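Local structure of fibrinogen alpha subunit (Gallus gallus, 1M1J) at residues Arg150-Ile155 with Glu177-Ile182; Ala136-Ile141 with Thr187-Ile192. The protein is probably cleaved by thrombin to yield monomers that polymerise, together with the fibrinogen beta and gamma chains, into the insoluble fibrin matrix of blood clots. All blocks are in the same frame, centred on the assembly; numbering follows the deposited sequence.

Interaction 1: residues Arg150-Ile155 with Glu177-Ile182; sequences RLEVDI and EGYDNI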
loop_
_atom_site.group_PDB
_atom_site.type_symbol
_atom_site.label_atom_id
_atom_site.label_comp_id
_atom_site.label_asym_id
_atom_site.label_seq_id
_atom_site.Cartn_x
_atom_site.Cartn_y
_atom_site.Cartn_z
ATOM N N ARG D 150 123.866 60.179 -48.544
ATOM C CA ARG D 150 124.276 61.433 -49.164
ATOM C C ARG D 150 125.592 61.898 -48.559
ATOM O O ARG D 150 126.506 62.304 -49.269
ATOM C CB ARG D 150 123.227 62.525 -48.933
ATOM C CG ARG D 150 122.120 62.587 -49.973
ATOM C CD ARG D 150 121.223 63.792 -49.731
ATOM N NE ARG D 150 120.307 64.013 -50.845
ATOM C CZ ARG D 150 119.365 63.157 -51.223
ATOM N NH1 ARG D 150 119.202 62.011 -50.575
ATOM N NH2 ARG D 150 118.588 63.441 -52.259
ATOM N N LEU D 151 125.671 61.836 -47.237
ATOM C CA LEU D 151 126.853 62.266 -46.515
ATOM C C LEU D 151 128.105 61.494 -46.911
ATOM O O LEU D 151 129.131 62.096 -47.219
ATOM C CB LEU D 151 126.628 62.125 -45.014
ATOM C CG LEU D 151 127.104 63.302 -44.163
ATOM C CD1 LEU D 151 127.196 62.854 -42.706
ATOM C CD2 LEU D 151 128.457 63.789 -44.650
ATOM N N GLU D 152 128.026 60.165 -46.904
ATOM C CA GLU D 152 129.181 59.354 -47.268
ATOM C C GLU D 152 129.747 59.810 -48.596
ATOM O O GLU D 152 130.958 59.915 -48.746
ATOM C CB GLU D 152 128.829 57.865 -47.355
ATOM C CG GLU D 152 130.008 56.998 -47.804
ATOM C CD GLU D 152 129.717 55.508 -47.764
ATOM O OE1 GLU D 152 130.575 54.714 -48.215
ATOM O OE2 GLU D 152 128.634 55.125 -47.279
ATOM N N VAL D 153 128.876 60.086 -49.557
ATOM C CA VAL D 153 129.332 60.535 -50.864
ATOM C C VAL D 153 129.946 61.927 -50.775
ATOM O O VAL D 153 130.923 62.210 -51.460
ATOM C CB VAL D 153 128.179 60.522 -51.916
ATOM C CG1 VAL D 153 128.549 61.374 -53.127
ATOM C CG2 VAL D 153 127.929 59.092 -52.391
ATOM N N ASP D 154 129.392 62.790 -49.928
ATOM C CA ASP D 154 129.933 64.140 -49.792
ATOM C C ASP D 154 131.365 64.050 -49.256
ATOM O O ASP D 154 132.276 64.697 -49.768
ATOM C CB ASP D 154 129.084 64.974 -48.830
ATOM C CG ASP D 154 129.399 66.467 -48.906
ATOM O OD1 ASP D 154 129.316 67.160 -47.864
ATOM O OD2 ASP D 154 129.714 66.956 -50.012
ATOM N N ILE D 155 131.564 63.236 -48.227
ATOM C CA ILE D 155 132.885 63.087 -47.648
ATOM C C ILE D 155 133.856 62.421 -48.614
ATOM O O ILE D 155 135.030 62.779 -48.650
ATOM C CB ILE D 155 132.825 62.291 -46.339
ATOM C CG1 ILE D 155 131.947 63.047 -45.331
ATOM C CG2 ILE D 155 134.229 62.096 -45.783
ATOM C CD1 ILE D 155 131.639 62.280 -44.049
ATOM N N GLU D 177 126.621 49.966 -52.060
ATOM C CA GLU D 177 125.785 48.782 -51.914
ATOM C C GLU D 177 125.490 48.483 -50.452
ATOM O O GLU D 177 124.482 47.851 -50.126
ATOM C CB GLU D 177 126.460 47.569 -52.566
ATOM C CG GLU D 177 126.441 47.592 -54.090
ATOM C CD GLU D 177 126.892 46.278 -54.699
ATOM O OE1 GLU D 177 126.786 46.127 -55.937
ATOM O OE2 GLU D 177 127.354 45.396 -53.941
ATOM N N GLY D 178 126.375 48.930 -49.569
ATOM C CA GLY D 178 126.150 48.701 -48.159
ATOM C C GLY D 178 124.777 49.237 -47.809
ATOM O O GLY D 178 124.124 48.763 -46.880
ATOM N N TYR D 179 124.322 50.216 -48.584
ATOM C CA TYR D 179 123.027 50.823 -48.342
ATOM C C TYR D 179 121.824 50.049 -48.839
ATOM O O TYR D 179 120.800 50.006 -48.158
ATOM C CB TYR D 179 123.012 52.231 -48.909
ATOM C CG TYR D 179 123.785 53.177 -48.039
ATOM C CD1 TYR D 179 123.257 53.613 -46.826
ATOM C CD2 TYR D 179 125.062 53.598 -48.397
ATOM C CE1 TYR D 179 123.984 54.447 -45.986
ATOM C CE2 TYR D 179 125.799 54.430 -47.567
ATOM C CZ TYR D 179 125.256 54.853 -46.362
ATOM O OH TYR D 179 125.982 55.678 -45.531
ATOM N N ASP D 180 121.921 49.434 -50.013
ATOM C CA ASP D 180 120.777 48.685 -50.519
ATOM C C ASP D 180 120.523 47.446 -49.662
ATOM O O ASP D 180 119.413 46.904 -49.640
ATOM C CB ASP D 180 120.971 48.299 -51.994
ATOM C CG ASP D 180 122.177 47.417 -52.219
ATOM O OD1 ASP D 180 122.279 46.355 -51.564
ATOM O OD2 ASP D 180 123.018 47.785 -53.068
ATOM N N ASN D 181 121.554 47.010 -48.946
ATOM C CA ASN D 181 121.428 45.854 -48.075
ATOM C C ASN D 181 120.756 46.318 -46.781
ATOM O O ASN D 181 119.985 45.583 -46.158
ATOM C CB ASN D 181 122.807 45.266 -47.786
ATOM C CG ASN D 181 122.733 43.894 -47.151
ATOM O OD1 ASN D 181 123.744 43.211 -47.006
ATOM N ND2 ASN D 181 121.529 43.482 -46.765
ATOM N N ILE D 182 121.054 47.549 -46.380
ATOM C CA ILE D 182 120.453 48.118 -45.185
ATOM C C ILE D 182 118.990 48.354 -45.496
ATOM O O ILE D 182 118.112 47.979 -44.723
ATOM C CB ILE D 182 121.071 49.477 -44.821
ATOM C CG1 ILE D 182 122.539 49.301 -44.450
ATOM C CG2 ILE D 182 120.288 50.116 -43.694
ATOM C CD1 ILE D 182 122.768 48.240 -43.409
#
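Glu152 meets Tyr179 where the alpha chain turns back on itself to add a fourth strand to the fibrinogen coiled coil. Glu152 lies on the long helix 82-160, and Tyr179 lies near the start of the returning helix 178-191. Their CA atoms are 10.6 Å apart, so two long side chains bridge the gap. Glu152 CB lies 4.0 Å from Tyr179 OH. CG stands anti to the backbone N (chi1 177°), and the chain runs on extended, which carries the carboxylate out towards the tyrosine. CD comes 4.1 Å from Tyr179 CE2. OE2 then lies at the edge of the ring, in its plane, on the CE2 side. The carboxylate itself is turned 51° from the ring. Tyr179 OH gives OE2 a weak hydrogen bond of 3.2 Å, and the position of OH is not fully certain. A basic side chain of another protein chain faces OE2 too, but only at long, weak range. The stronger polar tie is at OE1, which is hydrogen-bonded to Tyr172 OH. Tyr179 also packs on Val145, Met148 and Lys149 of the long helix. One further bond, a weak one, comes to Glu152 OE1 from the backbone N of Asp175.

Interaction 2: residues Ala136-Ile141 with Thr187-Ile192; sequences ALQNSI and TQASSI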
loop_
_atom_site.group_PDB
_atom_site.type_symbol
_atom_site.label_atom_id
_atom_site.label_comp_id
_atom_site.label_asym_id
_atom_site.label_seq_id
_atom_site.Cartn_x
_atom_site.Cartn_y
_atom_site.Cartn_z
ATOM N N ALA D 136 108.042 54.591 -34.993
ATOM C CA ALA D 136 108.600 55.938 -35.055
ATOM C C ALA D 136 110.098 55.784 -35.271
ATOM O O ALA D 136 110.690 56.459 -36.116
ATOM C CB ALA D 136 108.335 56.685 -33.758
ATOM N N LEU D 137 110.695 54.877 -34.501
ATOM C CA LEU D 137 112.121 54.589 -34.586
ATOM C C LEU D 137 112.496 54.158 -35.999
ATOM O O LEU D 137 113.442 54.687 -36.576
ATOM C CB LEU D 137 112.501 53.485 -33.594
ATOM C CG LEU D 137 113.990 53.202 -33.370
ATOM C CD1 LEU D 137 114.697 54.469 -32.910
ATOM C CD2 LEU D 137 114.143 52.114 -32.325
ATOM N N GLN D 138 111.756 53.211 -36.567
ATOM C CA GLN D 138 112.082 52.774 -37.915
ATOM C C GLN D 138 112.079 53.940 -38.886
ATOM O O GLN D 138 112.785 53.914 -39.897
ATOM C CB GLN D 138 111.112 51.713 -38.432
ATOM C CG GLN D 138 111.597 51.166 -39.771
ATOM C CD GLN D 138 110.705 50.107 -40.372
ATOM O OE1 GLN D 138 110.367 49.113 -39.725
ATOM N NE2 GLN D 138 110.331 50.303 -41.630
ATOM N N ASN D 139 111.284 54.962 -38.589
ATOM C CA ASN D 139 111.218 56.120 -39.470
ATOM C C ASN D 139 112.477 56.959 -39.356
ATOM O O ASN D 139 113.108 57.273 -40.362
ATOM C CB ASN D 139 109.989 56.983 -39.159
ATOM C CG ASN D 139 108.683 56.296 -39.529
ATOM O OD1 ASN D 139 108.606 55.563 -40.523
ATOM N ND2 ASN D 139 107.643 56.539 -38.737
ATOM N N SER D 140 112.836 57.316 -38.126
ATOM C CA SER D 140 114.022 58.122 -37.871
ATOM C C SER D 140 115.245 57.436 -38.498
ATOM O O SER D 140 116.091 58.084 -39.115
ATOM C CB SER D 140 114.216 58.294 -36.363
ATOM O OG SER D 140 115.011 59.433 -36.071
ATOM N N ILE D 141 115.323 56.119 -38.342
ATOM C CA ILE D 141 116.418 55.339 -38.904
ATOM C C ILE D 141 116.377 55.408 -40.429
ATOM O O ILE D 141 117.415 55.409 -41.098
ATOM C CB ILE D 141 116.312 53.859 -38.475
ATOM C CG1 ILE D 141 116.689 53.715 -37.001
ATOM C CG2 ILE D 141 117.183 52.993 -39.355
ATOM C CD1 ILE D 141 116.506 52.314 -36.467
ATOM N N THR D 187 112.869 47.550 -45.043
ATOM C CA THR D 187 111.615 47.126 -45.656
ATOM C C THR D 187 111.147 45.826 -45.012
ATOM O O THR D 187 109.960 45.644 -44.732
ATOM C CB THR D 187 111.776 46.911 -47.181
ATOM O OG1 THR D 187 112.791 45.929 -47.426
ATOM C CG2 THR D 187 112.153 48.221 -47.868
ATOM N N GLN D 188 112.097 44.929 -44.775
ATOM C CA GLN D 188 111.828 43.637 -44.154
ATOM C C GLN D 188 111.216 43.812 -42.761
ATOM O O GLN D 188 110.444 42.973 -42.306
ATOM C CB GLN D 188 113.135 42.851 -44.062
ATOM C CG GLN D 188 113.061 41.532 -43.330
ATOM C CD GLN D 188 114.438 40.905 -43.169
ATOM O OE1 GLN D 188 115.120 40.611 -44.154
ATOM N NE2 GLN D 188 114.855 40.702 -41.923
ATOM N N ALA D 189 111.562 44.906 -42.090
ATOM C CA ALA D 189 111.038 45.186 -40.757
ATOM C C ALA D 189 109.711 45.920 -40.858
ATOM O O ALA D 189 108.930 45.950 -39.907
ATOM C CB ALA D 189 112.024 46.024 -39.974
ATOM N N SER D 190 109.463 46.522 -42.013
ATOM C CA SER D 190 108.229 47.259 -42.228
ATOM C C SER D 190 107.122 46.298 -42.647
ATOM O O SER D 190 105.940 46.562 -42.424
ATOM C CB SER D 190 108.433 48.322 -43.309
ATOM O OG SER D 190 107.316 49.190 -43.381
ATOM N N SER D 191 107.517 45.179 -43.249
ATOM C CA SER D 191 106.566 44.175 -43.712
ATOM C C SER D 191 105.877 43.437 -42.563
ATOM O O SER D 191 104.685 43.137 -42.644
ATOM C CB SER D 191 107.272 43.169 -44.623
ATOM O OG SER D 191 108.320 42.507 -43.935
ATOM N N ILE D 192 106.627 43.139 -41.502
ATOM C CA ILE D 192 106.074 42.449 -40.337
ATOM C C ILE D 192 104.830 43.195 -39.829
ATOM O O ILE D 192 104.799 44.428 -39.808
ATOM C CB ILE D 192 107.135 42.337 -39.213
ATOM C CG1 ILE D 192 106.498 41.780 -37.942
ATOM C CG2 ILE D 192 107.759 43.689 -38.942
ATOM C CD1 ILE D 192 107.482 41.578 -36.814
#
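The flat group here is the carboxamide of Gln138, and it touches Ala189 and Ser190 with its two outer atoms, OE1 and NE2. OE1 lies 3.5 Å from Ala189 CB and just as near the carbonyl carbon of that residue. NE2 is directed to the neighbouring residue, with Ser190 CB at 3.2 Å. Ser190 OG is farther from NE2, at 3.7 Å, and the two are not hydrogen-bonded. The contact between the segments is therefore van der Waals packing, although polar atoms take part. With chi1 at -173° and no bend farther along, the Gln138 chain spans the gap and sets its amide against Ala189 and Ser190. The backbones are fairly close, with Gln138 CA and Ser190 CA 8.0 Å apart. Replacing Gln138 by an alanine removes the whole amide, which would probably open a gap beside Ala189 and leave Ser190 CB without its neighbour from the long helix. The segment 187-192 has a side-chain bond of its own. Ser191 OG donates to Gln188 O at 2.7 Å, from above the carbonyl plane. Gln138 and Ile141 also touch Leu186, about one turn before Ala189 and Ser190. Ala189 is buried and packs on an apolar side chain of another protein chain, as do Leu137 and Ile141. Ser190, in contrast, is exposed. Helix 178-191 runs antiparallel along helix 82-160, consistent with the fold-back of the alpha chain that adds a fourth strand to the fibrinogen coiled coil.

Overall arrangement
Both interactions join helix 82-160 to helix 178-191, and their centres are about 18 Å apart. Interaction 1 is nested inside the loop closed by interaction 2. The order of the segments shows that the helices run antiparallel: 150-155 pairs with the start of the returning helix, and 136-141 with its end. Interaction 1 is buried and polar, with a carboxylate bonded to Tyr172 and only weakly to Tyr179 and to the backbone of Asp175. Interaction 2 is partly buried. There an uncharged amide packs on small residues, nearer solvent. The backbones also lie closer in interaction 2. Other protein chains of the assembly pack against both.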